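Local coordinates for protein putative peptidase (Chlamydophila abortus, PDB 3CE2) that probably acts as a zinc-dependent oligopeptidase of the M3B family, hydrolysing small bioactive peptides, at residues R13-I18 with H94-T99; L31-W36 with N100-A105; K261-C266 with A270-N275; I160-G163 with E167-I170. All blocks are in the same frame, centred on the assembly; numbering follows the deposited sequence.

Contact 1: residues R13-I18 with H94-T99; sequences RPRSEI and HDQDIT
Arg15 lays its guanidinium flat against the side chain of Gln96, and this stack carries nearly all of the contact. The two planes are only 16° apart, although the chains behind them run in oblique directions. Gln96 CG sits over the centre of the guanidinium, while Gln96 CB lies 3.5 Å from Arg15 NE. Two torsions bring the group there: Arg15 leaves its backbone with CG anti to N (chi1 -179°) and then bends at chi2 (67°), whereas Gln96 is extended beyond CG. Since the groups meet by their faces, no hydrogen bond passes between them; Arg15 NH2 and Gln96 OE1 are 3.2 Å apart, but the geometry is wrong for one. Arg15 NH1 and Gln96 OE1 have partners elsewhere instead. Arg15 NH1 forms a salt bridge with Asp363 and a hydrogen bond with Asn367, and Gln96 OE1 pairs with Trp24 NE1. Nearer the backbones, Arg15 CB packs 4.3 Å from Asp97 CB. The Asp97 carboxylate turns to its own segment, where Asp97 OD1 accepts from Thr99 OG1 at 3.2 Å and, weakly, from Thr99 N. Arginine and glutamine suit the place because both can stack and still have polar atoms left to bond other groups. The arrangement is a near-parallel guanidinium-amide stack, with the glutamine's methylene CG over the guanidinium centre, here tying the N-terminal loop to the end of helix 66-96.

Contact 2: residues L31-W36 with N100-A105; sequences LNRKAW and NQEGIA
Charge attraction between Arg33 and Glu102 is the polar link here, and it is a loose one. Arg33 NE and Glu102 OE2 are 3.7 Å apart, long for a salt bridge, and the oxygen lies well out of the guanidinium plane, so no N-H points at it. The carboxylate and guanidinium planes are 21° apart, with Glu102 OE1 over one face of the guanidinium. The firmer ionic partner of Arg33 is Asp106, one helical turn beyond Glu102, which meets NE.

Van der Waals contact accompanies the charges. The aliphatic part of Arg33 is extended from CG to NE, and Arg33 CD lies against the carboxylate of Glu102. Glu102 CG in turn lies 3.6 Å from Arg33 NE. Both chains start with CG anti to the backbone N (chi1 153° for Arg33, -171° for Glu102), which carries them toward each other from the two helices.

Within each segment, capping bonds fix the helix start. Asn32 OD1 accepts from Ala35 N at 3.1 Å, nearly straight, and Asn100 OD1 accepts from Gly103 N at 2.9 Å. Asparagine suits each N-cap because its short amide can accept from an N-H that follows it in the first turn.

Glu102, in the first turn of its helix, should be favoured by the helix dipole. Asp106 remains the firmer partner, and Glu102 adds undirected negative charge over the guanidinium and beside CD, which would probably help hold the arginine's charge.

Contact 3: residues K261-C266 with A270-N275; sequences KRYNSC and ALYHNN
Tyr263 points its CB toward the 270-275 segment, and with CG anti to its carbonyl carbon (chi1 -63°) its ring reaches out to Tyr272. Along the ring, CE1 is the first atom to touch: Tyr263 CE1 lies 3.8 Å from Tyr272 CB. At the tip, Tyr263 OH comes 3.6 Å from Tyr272 CD2, a packing contact. The rings form an offset edge-to-face pair, the edge of Tyr263 turned to the face of Tyr272, with centroids 5.7 Å apart and planes at 63°. His161 stacks on Tyr263 and meets Tyr272 edge-to-face, making a three-ring cluster.

The backbone supplies the polar link. Ala270 N donates to Cys266 O at 2.9 Å, the i to i+4 bond of the short helix 266-271. Ser265 precedes it as N-cap, weakly capping Gln268 N, and Asn275, with positive phi, is the C' residue of the Schellman motif that ends it. Asparagine tolerates that backbone conformation well.

Tyrosine suits position 272 because its hydroxyl bonds to Arg157 O, and position 263 through its flat ring, stacked on His161 and edge-on to Tyr272. The side-chain part of the contact probably rests on dispersion and ring electrostatics, with its one cross-segment hydrogen bond left to the main chain.

Contact 4: residues I160-G163 with E167-I170; sequences IHTG and EEKI
Gly163 N donates to Glu168 OE2 at 2.9 Å, the one hydrogen bond between the two segments, with an N-H...O angle of 165°. The oxygen is approached on its anti side, and the donor stands 29° out of the carboxylate plane. Glu168 reaches this N-H by folding back: CG is anti to the carbonyl carbon and the chain bends at chi2 (-64°), which turns the acid toward the loop leading into its own helix. The same oxygen, Glu168 OE2, lies 3.5 Å from Thr162 CA. Beside it the aliphatic parts pack, Thr162 CG2 being 3.8 Å from Glu168 CG, with the two side chains crossing at about a right angle. Threonine suits this spot because its branches divide the work: the methyl faces Glu168, while OG1 bonds to Leu158 O within the same loop.

Glu167 approaches from the neighbouring position on the helix. Its OE1 comes 3.4 Å from Gly163 CA, and glycine fits there because it brings no side chain against the acid. The main polar partner of that oxygen is Thr164 N, so Glu167 supplies the side-chain-to-backbone half of a capping-box pattern at the start of the helix. Two glutamates thus gather consecutive backbone N-H groups, those of Gly163 and Thr164, at a helix N-terminus whose dipole should favour acidic groups.

The whole arrangement forms the turn between helix 149-156 and helix 165-174. Elsewhere on the turn, His161 ND1 bonds to Lys261 O and Thr162 O weakly to Arg262 NH2, which joins the turn to the loop following helix 240-260.

How the contacts relate
Contacts 1, 2 and 4 lie at the surface, whereas contact 3 is partly buried and has the one buried touching residue. Contacts 1 and 2 are neighbours, their centres about 13 Å apart; they meet where Ile104 packs on His94 and the backbone of the turn between helices 66-96 and 101-120, and their segments alternate along the chain. Contacts 3 and 4 form a second pair, about 14 Å between centres, joined through His161. The pairs are more than 40 Å apart, centre to centre. Contacts 1 and 2 link distant segments through charged or amide side chains; contact 3 uses a main-chain helix bond beside aromatic rings, contact 4 a backbone N-H held by a glutamate.

Contact 1: residues R13-I18 with H94-T99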
loop_
_atom_site.group_PDB
_atom_site.type_symbol
_atom_site.label_atom_id
_atom_site.label_comp_id
_atom_site.label_asym_id
_atom_site.label_seq_id
_atom_site.Cartn_x
_atom_site.Cartn_y
_atom_site.Cartn_z
ATOM N N ARG A 13 30.878 5.290 -5.969
ATOM C CA ARG A 13 31.126 6.479 -6.791
ATOM C C ARG A 13 30.168 7.628 -6.501
ATOM O O ARG A 13 29.063 7.423 -6.044
ATOM C CB ARG A 13 31.095 6.126 -8.281
ATOM C CG ARG A 13 32.468 6.042 -8.924
ATOM C CD ARG A 13 32.641 4.732 -9.687
ATOM N NE ARG A 13 31.356 4.074 -9.942
ATOM C CZ ARG A 13 30.825 3.897 -11.147
ATOM N NH1 ARG A 13 31.475 4.319 -12.227
ATOM N NH2 ARG A 13 29.645 3.295 -11.266
ATOM N N PRO A 14 30.608 8.858 -6.745
ATOM C CA PRO A 14 29.643 9.935 -6.594
ATOM C C PRO A 14 28.754 10.068 -7.831
ATOM O O PRO A 14 29.130 9.620 -8.921
ATOM C CB PRO A 14 30.517 11.190 -6.409
ATOM C CG PRO A 14 31.972 10.749 -6.696
ATOM C CD PRO A 14 31.952 9.320 -7.132
ATOM N N ARG A 15 27.596 10.699 -7.660
ATOM C CA ARG A 15 26.673 10.846 -8.766
ATOM C C ARG A 15 27.389 11.277 -10.047
ATOM O O ARG A 15 27.175 10.699 -11.105
ATOM C CB ARG A 15 25.555 11.842 -8.439
ATOM C CG ARG A 15 24.546 11.998 -9.571
ATOM C CD ARG A 15 23.776 10.699 -9.754
ATOM N NE ARG A 15 22.725 10.765 -10.770
ATOM C CZ ARG A 15 21.811 9.808 -10.981
ATOM N NH1 ARG A 15 21.778 8.716 -10.221
ATOM N NH2 ARG A 15 20.907 9.949 -11.948
ATOM N N SER A 16 28.245 12.288 -9.946
ATOM C CA SER A 16 28.758 12.963 -11.133
ATOM C C SER A 16 29.694 12.099 -11.978
ATOM O O SER A 16 29.988 12.440 -13.116
ATOM C CB SER A 16 29.415 14.289 -10.758
ATOM O OG SER A 16 30.624 14.058 -10.060
ATOM N N GLU A 17 30.143 10.976 -11.431
ATOM C CA GLU A 17 30.996 10.069 -12.187
ATOM C C GLU A 17 30.215 8.887 -12.763
ATOM O O GLU A 17 30.798 7.964 -13.322
ATOM C CB GLU A 17 32.165 9.576 -11.315
ATOM C CG GLU A 17 33.257 10.649 -11.043
ATOM C CD GLU A 17 34.291 10.232 -9.966
ATOM O OE1 GLU A 17 35.068 11.121 -9.513
ATOM O OE2 GLU A 17 34.333 9.026 -9.579
ATOM N N ILE A 18 28.894 8.908 -12.621
ATOM C CA ILE A 18 28.063 7.795 -13.074
ATOM C C ILE A 18 27.721 8.043 -14.529
ATOM O O ILE A 18 27.348 9.158 -14.899
ATOM C CB ILE A 18 26.761 7.648 -12.229
ATOM C CG1 ILE A 18 27.099 7.491 -10.742
ATOM C CG2 ILE A 18 25.947 6.434 -12.675
ATOM C CD1 ILE A 18 27.875 6.221 -10.430
ATOM N N HIS A 94 16.758 15.453 -6.566
ATOM C CA HIS A 94 17.156 15.279 -5.189
ATOM C C HIS A 94 17.522 13.845 -4.838
ATOM O O HIS A 94 18.448 13.610 -4.088
ATOM C CB HIS A 94 16.028 15.780 -4.286
ATOM C CG HIS A 94 16.220 15.473 -2.833
ATOM N ND1 HIS A 94 17.222 16.042 -2.075
ATOM C CD2 HIS A 94 15.513 14.682 -1.988
ATOM C CE1 HIS A 94 17.124 15.611 -0.828
ATOM N NE2 HIS A 94 16.095 14.784 -0.748
ATOM N N ASP A 95 16.798 12.872 -5.371
ATOM C CA ASP A 95 17.022 11.499 -4.963
ATOM C C ASP A 95 18.273 10.899 -5.587
ATOM O O ASP A 95 18.766 9.846 -5.144
ATOM C CB ASP A 95 15.797 10.649 -5.270
ATOM C CG ASP A 95 14.675 10.868 -4.273
ATOM O OD1 ASP A 95 14.914 11.540 -3.246
ATOM O OD2 ASP A 95 13.554 10.371 -4.518
ATOM N N GLN A 96 18.791 11.561 -6.616
ATOM C CA GLN A 96 20.045 11.123 -7.233
ATOM C C GLN A 96 21.228 11.269 -6.275
ATOM O O GLN A 96 22.178 10.480 -6.330
ATOM C CB GLN A 96 20.308 11.911 -8.509
ATOM C CG GLN A 96 19.495 11.412 -9.665
ATOM C CD GLN A 96 19.339 12.428 -10.776
ATOM O OE1 GLN A 96 18.663 12.165 -11.759
ATOM N NE2 GLN A 96 19.944 13.592 -10.618
ATOM N N ASP A 97 21.133 12.278 -5.400
ATOM C CA ASP A 97 22.162 12.630 -4.414
ATOM C C ASP A 97 21.539 13.493 -3.309
ATOM O O ASP A 97 21.341 14.684 -3.474
ATOM C CB ASP A 97 23.324 13.360 -5.097
ATOM C CG ASP A 97 24.388 13.843 -4.111
ATOM O OD1 ASP A 97 24.306 13.548 -2.884
ATOM O OD2 ASP A 97 25.315 14.543 -4.583
ATOM N N ILE A 98 21.224 12.891 -2.176
ATOM C CA ILE A 98 20.321 13.548 -1.233
ATOM C C ILE A 98 20.966 14.675 -0.425
ATOM O O ILE A 98 20.282 15.444 0.260
ATOM C CB ILE A 98 19.616 12.528 -0.334
ATOM C CG1 ILE A 98 20.624 11.821 0.581
ATOM C CG2 ILE A 98 18.848 11.504 -1.210
ATOM C CD1 ILE A 98 19.970 10.770 1.534
ATOM N N THR A 99 22.284 14.791 -0.533
ATOM C CA THR A 99 22.996 15.836 0.192
ATOM C C THR A 99 23.270 17.065 -0.666
ATOM O O THR A 99 23.568 18.128 -0.143
ATOM C CB THR A 99 24.335 15.354 0.711
ATOM O OG1 THR A 99 25.243 15.273 -0.390
ATOM C CG2 THR A 99 24.197 14.002 1.408
#

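Contact 2: residues L31-W36 with N100-A105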
loop_
_atom_site.group_PDB
_atom_site.type_symbol
_atom_site.label_atom_id
_atom_site.label_comp_id
_atom_site.label_asym_id
_atom_site.label_seq_id
_atom_site.Cartn_x
_atom_site.Cartn_y
_atom_site.Cartn_z
ATOM N N LEU A 31 14.647 20.308 -19.887
ATOM C CA LEU A 31 15.978 20.224 -20.485
ATOM C C LEU A 31 17.089 20.209 -19.435
ATOM O O LEU A 31 17.999 19.386 -19.499
ATOM C CB LEU A 31 16.198 21.380 -21.475
ATOM C CG LEU A 31 15.510 21.195 -22.834
ATOM C CD1 LEU A 31 15.631 22.454 -23.703
ATOM C CD2 LEU A 31 16.061 19.935 -23.552
ATOM N N ASN A 32 16.990 21.115 -18.469
ATOM C CA ASN A 32 17.999 21.283 -17.441
ATOM C C ASN A 32 17.411 22.127 -16.343
ATOM O O ASN A 32 16.331 22.709 -16.502
ATOM C CB ASN A 32 19.199 22.033 -18.006
ATOM C CG ASN A 32 18.782 23.250 -18.818
ATOM O OD1 ASN A 32 18.073 24.150 -18.329
ATOM N ND2 ASN A 32 19.201 23.273 -20.073
ATOM N N ARG A 33 18.136 22.225 -15.238
ATOM C CA ARG A 33 17.609 22.939 -14.100
ATOM C C ARG A 33 17.215 24.368 -14.456
ATOM O O ARG A 33 16.234 24.885 -13.925
ATOM C CB ARG A 33 18.584 22.931 -12.930
ATOM C CG ARG A 33 18.371 24.156 -12.055
ATOM C CD ARG A 33 18.932 23.988 -10.691
ATOM N NE ARG A 33 18.243 24.816 -9.700
ATOM C CZ ARG A 33 18.203 26.141 -9.734
ATOM N NH1 ARG A 33 18.781 26.794 -10.732
ATOM N NH2 ARG A 33 17.562 26.808 -8.787
ATOM N N LYS A 34 17.969 25.012 -15.351
ATOM C CA LYS A 34 17.678 26.413 -15.690
ATOM C C LYS A 34 16.216 26.573 -16.104
ATOM O O LYS A 34 15.512 27.426 -15.567
ATOM C CB LYS A 34 18.626 26.966 -16.764
ATOM C CG LYS A 34 18.918 28.474 -16.581
ATOM C CD LYS A 34 19.506 29.158 -17.832
ATOM C CE LYS A 34 18.407 29.537 -18.830
ATOM N NZ LYS A 34 17.162 30.016 -18.137
ATOM N N ALA A 35 15.775 25.727 -17.038
ATOM C CA ALA A 35 14.374 25.664 -17.498
ATOM C C ALA A 35 13.379 25.358 -16.380
ATOM O O ALA A 35 12.340 26.012 -16.274
ATOM C CB ALA A 35 14.233 24.636 -18.605
ATOM N N TRP A 36 13.702 24.347 -15.569
ATOM C CA TRP A 36 12.944 24.027 -14.361
ATOM C C TRP A 36 12.775 25.261 -13.503
ATOM O O TRP A 36 11.680 25.572 -13.027
ATOM C CB TRP A 36 13.671 22.967 -13.518
ATOM C CG TRP A 36 12.902 22.655 -12.261
ATOM C CD1 TRP A 36 11.923 21.721 -12.124
ATOM C CD2 TRP A 36 13.015 23.299 -10.986
ATOM N NE1 TRP A 36 11.416 21.741 -10.858
ATOM C CE2 TRP A 36 12.069 22.697 -10.131
ATOM C CE3 TRP A 36 13.828 24.312 -10.477
ATOM C CZ2 TRP A 36 11.915 23.074 -8.791
ATOM C CZ3 TRP A 36 13.660 24.697 -9.146
ATOM C CH2 TRP A 36 12.715 24.079 -8.325
ATOM N N ASN A 100 23.192 16.918 -1.979
ATOM C CA ASN A 100 23.301 18.069 -2.853
ATOM C C ASN A 100 22.461 19.281 -2.443
ATOM O O ASN A 100 21.237 19.177 -2.301
ATOM C CB ASN A 100 22.932 17.674 -4.260
ATOM C CG ASN A 100 23.269 18.748 -5.242
ATOM O OD1 ASN A 100 22.616 19.796 -5.298
ATOM N ND2 ASN A 100 24.308 18.513 -6.012
ATOM N N GLN A 101 23.114 20.436 -2.296
ATOM C CA GLN A 101 22.469 21.617 -1.697
ATOM C C GLN A 101 21.404 22.266 -2.580
ATOM O O GLN A 101 20.371 22.757 -2.094
ATOM C CB GLN A 101 23.499 22.662 -1.250
ATOM C CG GLN A 101 22.892 23.780 -0.371
ATOM C CD GLN A 101 21.809 23.271 0.648
ATOM O OE1 GLN A 101 22.111 22.519 1.601
ATOM N NE2 GLN A 101 20.550 23.710 0.446
ATOM N N GLU A 102 21.661 22.285 -3.879
ATOM C CA GLU A 102 20.693 22.805 -4.831
ATOM C C GLU A 102 19.521 21.802 -4.973
ATOM O O GLU A 102 18.349 22.181 -4.903
ATOM C CB GLU A 102 21.389 23.041 -6.158
ATOM C CG GLU A 102 20.567 23.774 -7.150
ATOM C CD GLU A 102 21.242 23.796 -8.496
ATOM O OE1 GLU A 102 21.818 24.850 -8.853
ATOM O OE2 GLU A 102 21.215 22.753 -9.183
ATOM N N GLY A 103 19.839 20.524 -5.154
ATOM C CA GLY A 103 18.830 19.497 -5.035
ATOM C C GLY A 103 17.861 19.855 -3.927
ATOM O O GLY A 103 16.655 19.980 -4.162
ATOM N N ILE A 104 18.390 20.039 -2.719
ATOM C CA ILE A 104 17.564 20.246 -1.536
ATOM C C ILE A 104 16.748 21.540 -1.586
ATOM O O ILE A 104 15.604 21.580 -1.109
ATOM C CB ILE A 104 18.417 20.275 -0.267
ATOM C CG1 ILE A 104 19.170 18.954 -0.097
ATOM C CG2 ILE A 104 17.563 20.628 0.970
ATOM C CD1 ILE A 104 20.080 18.913 1.134
ATOM N N ALA A 105 17.331 22.601 -2.137
ATOM C CA ALA A 105 16.664 23.909 -2.140
ATOM C C ALA A 105 15.531 23.975 -3.161
ATOM O O ALA A 105 14.460 24.530 -2.871
ATOM C CB ALA A 105 17.661 25.026 -2.388
#

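Contact 3: residues K261-C266 with A270-N275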
loop_
_atom_site.group_PDB
_atom_site.type_symbol
_atom_site.label_atom_id
_atom_site.label_comp_id
_atom_site.label_asym_id
_atom_site.label_seq_id
_atom_site.Cartn_x
_atom_site.Cartn_y
_atom_site.Cartn_z
ATOM N N LYS A 261 -20.322 12.650 12.511
ATOM C CA LYS A 261 -20.451 12.960 11.104
ATOM C C LYS A 261 -21.601 12.174 10.464
ATOM O O LYS A 261 -21.734 12.117 9.248
ATOM C CB LYS A 261 -19.131 12.767 10.375
ATOM C CG LYS A 261 -18.122 13.827 10.706
ATOM C CD LYS A 261 -16.982 13.841 9.694
ATOM C CE LYS A 261 -15.668 14.015 10.431
ATOM N NZ LYS A 261 -14.478 13.534 9.679
ATOM N N ARG A 262 -22.429 11.579 11.314
ATOM C CA ARG A 262 -23.674 10.947 10.898
ATOM C C ARG A 262 -23.453 9.581 10.280
ATOM O O ARG A 262 -24.265 9.120 9.479
ATOM C CB ARG A 262 -24.511 11.862 9.977
ATOM C CG ARG A 262 -25.096 13.110 10.688
ATOM C CD ARG A 262 -26.347 13.715 9.987
ATOM N NE ARG A 262 -26.046 14.621 8.868
ATOM C CZ ARG A 262 -24.957 15.394 8.756
ATOM N NH1 ARG A 262 -24.019 15.415 9.713
ATOM N NH2 ARG A 262 -24.809 16.166 7.676
ATOM N N TYR A 263 -22.370 8.919 10.673
ATOM C CA TYR A 263 -22.175 7.525 10.277
ATOM C C TYR A 263 -22.699 6.613 11.366
ATOM O O TYR A 263 -22.705 6.994 12.525
ATOM C CB TYR A 263 -20.700 7.206 10.021
ATOM C CG TYR A 263 -20.052 7.972 8.883
ATOM C CD1 TYR A 263 -20.317 7.657 7.541
ATOM C CD2 TYR A 263 -19.144 8.978 9.142
ATOM C CE1 TYR A 263 -19.704 8.360 6.506
ATOM C CE2 TYR A 263 -18.519 9.670 8.109
ATOM C CZ TYR A 263 -18.807 9.364 6.805
ATOM O OH TYR A 263 -18.171 10.073 5.814
ATOM N N ASN A 264 -23.104 5.406 10.986
ATOM C CA ASN A 264 -23.671 4.423 11.898
ATOM C C ASN A 264 -22.664 3.507 12.572
ATOM O O ASN A 264 -23.049 2.609 13.326
ATOM C CB ASN A 264 -24.673 3.544 11.147
ATOM C CG ASN A 264 -25.949 4.283 10.809
ATOM O OD1 ASN A 264 -26.529 4.971 11.656
ATOM N ND2 ASN A 264 -26.396 4.147 9.566
ATOM N N SER A 265 -21.385 3.704 12.274
ATOM C CA SER A 265 -20.312 2.894 12.840
ATOM C C SER A 265 -19.026 3.417 12.240
ATOM O O SER A 265 -19.072 4.159 11.262
ATOM C CB SER A 265 -20.484 1.435 12.460
ATOM O OG SER A 265 -20.286 1.304 11.072
ATOM N N CYS A 266 -17.884 3.029 12.807
ATOM C CA CYS A 266 -16.595 3.571 12.370
ATOM C C CYS A 266 -16.193 2.969 11.050
ATOM O O CYS A 266 -15.597 3.651 10.208
ATOM C CB CYS A 266 -15.516 3.303 13.410
ATOM S SG CYS A 266 -15.969 3.912 15.027
ATOM N N ALA A 270 -15.077 4.830 7.623
ATOM C CA ALA A 270 -13.848 4.567 6.883
ATOM C C ALA A 270 -14.075 4.067 5.457
ATOM O O ALA A 270 -13.245 4.278 4.587
ATOM C CB ALA A 270 -12.991 3.571 7.656
ATOM N N LEU A 271 -15.188 3.389 5.220
ATOM C CA LEU A 271 -15.419 2.748 3.926
ATOM C C LEU A 271 -16.107 3.668 2.932
ATOM O O LEU A 271 -16.222 3.354 1.744
ATOM C CB LEU A 271 -16.273 1.489 4.099
ATOM C CG LEU A 271 -15.670 0.285 4.814
ATOM C CD1 LEU A 271 -16.504 -0.919 4.499
ATOM C CD2 LEU A 271 -14.257 0.034 4.386
ATOM N N TYR A 272 -16.555 4.810 3.413
ATOM C CA TYR A 272 -17.403 5.680 2.615
ATOM C C TYR A 272 -16.655 6.346 1.469
ATOM O O TYR A 272 -17.129 6.366 0.332
ATOM C CB TYR A 272 -18.057 6.738 3.511
ATOM C CG TYR A 272 -19.153 7.519 2.833
ATOM C CD1 TYR A 272 -20.389 6.926 2.536
ATOM C CD2 TYR A 272 -18.951 8.847 2.468
ATOM C CE1 TYR A 272 -21.395 7.649 1.902
ATOM C CE2 TYR A 272 -19.949 9.582 1.858
ATOM C CZ TYR A 272 -21.167 8.989 1.569
ATOM O OH TYR A 272 -22.142 9.762 0.955
ATOM N N HIS A 273 -15.497 6.907 1.781
ATOM C CA HIS A 273 -14.698 7.584 0.790
ATOM C C HIS A 273 -14.643 6.759 -0.499
ATOM O O HIS A 273 -14.946 7.246 -1.587
ATOM C CB HIS A 273 -13.289 7.841 1.347
ATOM C CG HIS A 273 -12.365 8.511 0.373
ATOM N ND1 HIS A 273 -12.731 9.629 -0.360
ATOM C CD2 HIS A 273 -11.089 8.226 0.010
ATOM C CE1 HIS A 273 -11.724 9.992 -1.136
ATOM N NE2 HIS A 273 -10.715 9.162 -0.928
ATOM N N ASN A 274 -14.265 5.500 -0.368
ATOM C CA ASN A 274 -14.136 4.609 -1.510
ATOM C C ASN A 274 -15.434 3.925 -1.881
ATOM O O ASN A 274 -15.456 3.056 -2.755
ATOM C CB ASN A 274 -13.115 3.535 -1.197
ATOM C CG ASN A 274 -11.715 3.995 -1.434
ATOM O OD1 ASN A 274 -10.790 3.570 -0.737
ATOM N ND2 ASN A 274 -11.531 4.862 -2.438
ATOM N N ASN A 275 -16.507 4.299 -1.192
ATOM C CA ASN A 275 -17.806 3.722 -1.451
ATOM C C ASN A 275 -17.843 2.192 -1.340
ATOM O O ASN A 275 -18.388 1.513 -2.208
ATOM C CB ASN A 275 -18.264 4.108 -2.837
ATOM C CG ASN A 275 -19.723 3.871 -3.016
ATOM O OD1 ASN A 275 -20.438 3.695 -2.031
ATOM N ND2 ASN A 275 -20.189 3.848 -4.259
#

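Contact 4: residues I160-G163 with E167-I170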
loop_
_atom_site.group_PDB
_atom_site.type_symbol
_atom_site.label_atom_id
_atom_site.label_comp_id
_atom_site.label_asym_id
_atom_site.label_seq_id
_atom_site.Cartn_x
_atom_site.Cartn_y
_atom_site.Cartn_z
ATOM N N ILE A 160 -23.830 14.766 2.883
ATOM C CA ILE A 160 -24.708 14.168 3.879
ATOM C C ILE A 160 -24.013 13.778 5.203
ATOM O O ILE A 160 -24.661 13.302 6.138
ATOM C CB ILE A 160 -25.453 12.955 3.289
ATOM C CG1 ILE A 160 -24.469 11.852 2.880
ATOM C CG2 ILE A 160 -26.265 13.381 2.075
ATOM C CD1 ILE A 160 -25.160 10.505 2.564
ATOM N N HIS A 161 -22.695 13.955 5.272
ATOM C CA HIS A 161 -21.937 13.679 6.493
ATOM C C HIS A 161 -21.066 14.893 6.805
ATOM O O HIS A 161 -19.954 14.748 7.284
ATOM C CB HIS A 161 -21.026 12.444 6.333
ATOM C CG HIS A 161 -21.752 11.171 6.020
ATOM N ND1 HIS A 161 -22.450 10.455 6.969
ATOM C CD2 HIS A 161 -21.847 10.455 4.874
ATOM C CE1 HIS A 161 -22.972 9.371 6.418
ATOM N NE2 HIS A 161 -22.621 9.347 5.144
ATOM N N THR A 162 -21.558 16.084 6.481
ATOM C CA THR A 162 -20.857 17.335 6.749
ATOM C C THR A 162 -21.854 18.343 7.322
ATOM O O THR A 162 -22.836 18.709 6.655
ATOM C CB THR A 162 -20.231 17.916 5.471
ATOM O OG1 THR A 162 -19.222 17.031 4.985
ATOM C CG2 THR A 162 -19.588 19.262 5.718
ATOM N N GLY A 163 -21.602 18.784 8.556
ATOM C CA GLY A 163 -22.518 19.675 9.269
ATOM C C GLY A 163 -22.233 21.154 9.044
ATOM O O GLY A 163 -21.515 21.532 8.112
ATOM N N GLU A 167 -19.918 23.586 13.408
ATOM C CA GLU A 167 -19.764 22.183 13.747
ATOM C C GLU A 167 -18.466 21.607 13.147
ATOM O O GLU A 167 -17.683 20.972 13.848
ATOM C CB GLU A 167 -20.971 21.367 13.301
ATOM C CG GLU A 167 -22.239 21.669 14.077
ATOM C CD GLU A 167 -23.500 21.034 13.460
ATOM O OE1 GLU A 167 -23.657 21.061 12.214
ATOM O OE2 GLU A 167 -24.343 20.513 14.229
ATOM N N GLU A 168 -18.220 21.836 11.863
ATOM C CA GLU A 168 -17.028 21.254 11.236
ATOM C C GLU A 168 -15.760 21.906 11.765
ATOM O O GLU A 168 -14.735 21.253 11.908
ATOM C CB GLU A 168 -17.075 21.334 9.693
ATOM C CG GLU A 168 -18.156 20.476 9.021
ATOM C CD GLU A 168 -17.964 18.962 9.230
ATOM O OE1 GLU A 168 -16.817 18.466 9.076
ATOM O OE2 GLU A 168 -18.969 18.259 9.527
ATOM N N LYS A 169 -15.825 23.193 12.064
ATOM C CA LYS A 169 -14.659 23.891 12.596
ATOM C C LYS A 169 -14.149 23.188 13.855
ATOM O O LYS A 169 -12.952 23.168 14.132
ATOM C CB LYS A 169 -15.004 25.346 12.928
ATOM C CG LYS A 169 -13.796 26.198 13.278
ATOM C CD LYS A 169 -14.183 27.576 13.827
ATOM C CE LYS A 169 -12.919 28.453 14.000
ATOM N NZ LYS A 169 -13.157 29.693 14.804
ATOM N N ILE A 170 -15.068 22.616 14.616
ATOM C CA ILE A 170 -14.709 21.962 15.852
ATOM C C ILE A 170 -14.065 20.597 15.609
ATOM O O ILE A 170 -13.034 20.276 16.204
ATOM C CB ILE A 170 -15.932 21.836 16.784
ATOM C CG1 ILE A 170 -16.300 23.212 17.348
ATOM C CG2 ILE A 170 -15.671 20.830 17.918
ATOM C CD1 ILE A 170 -17.740 23.291 17.847
#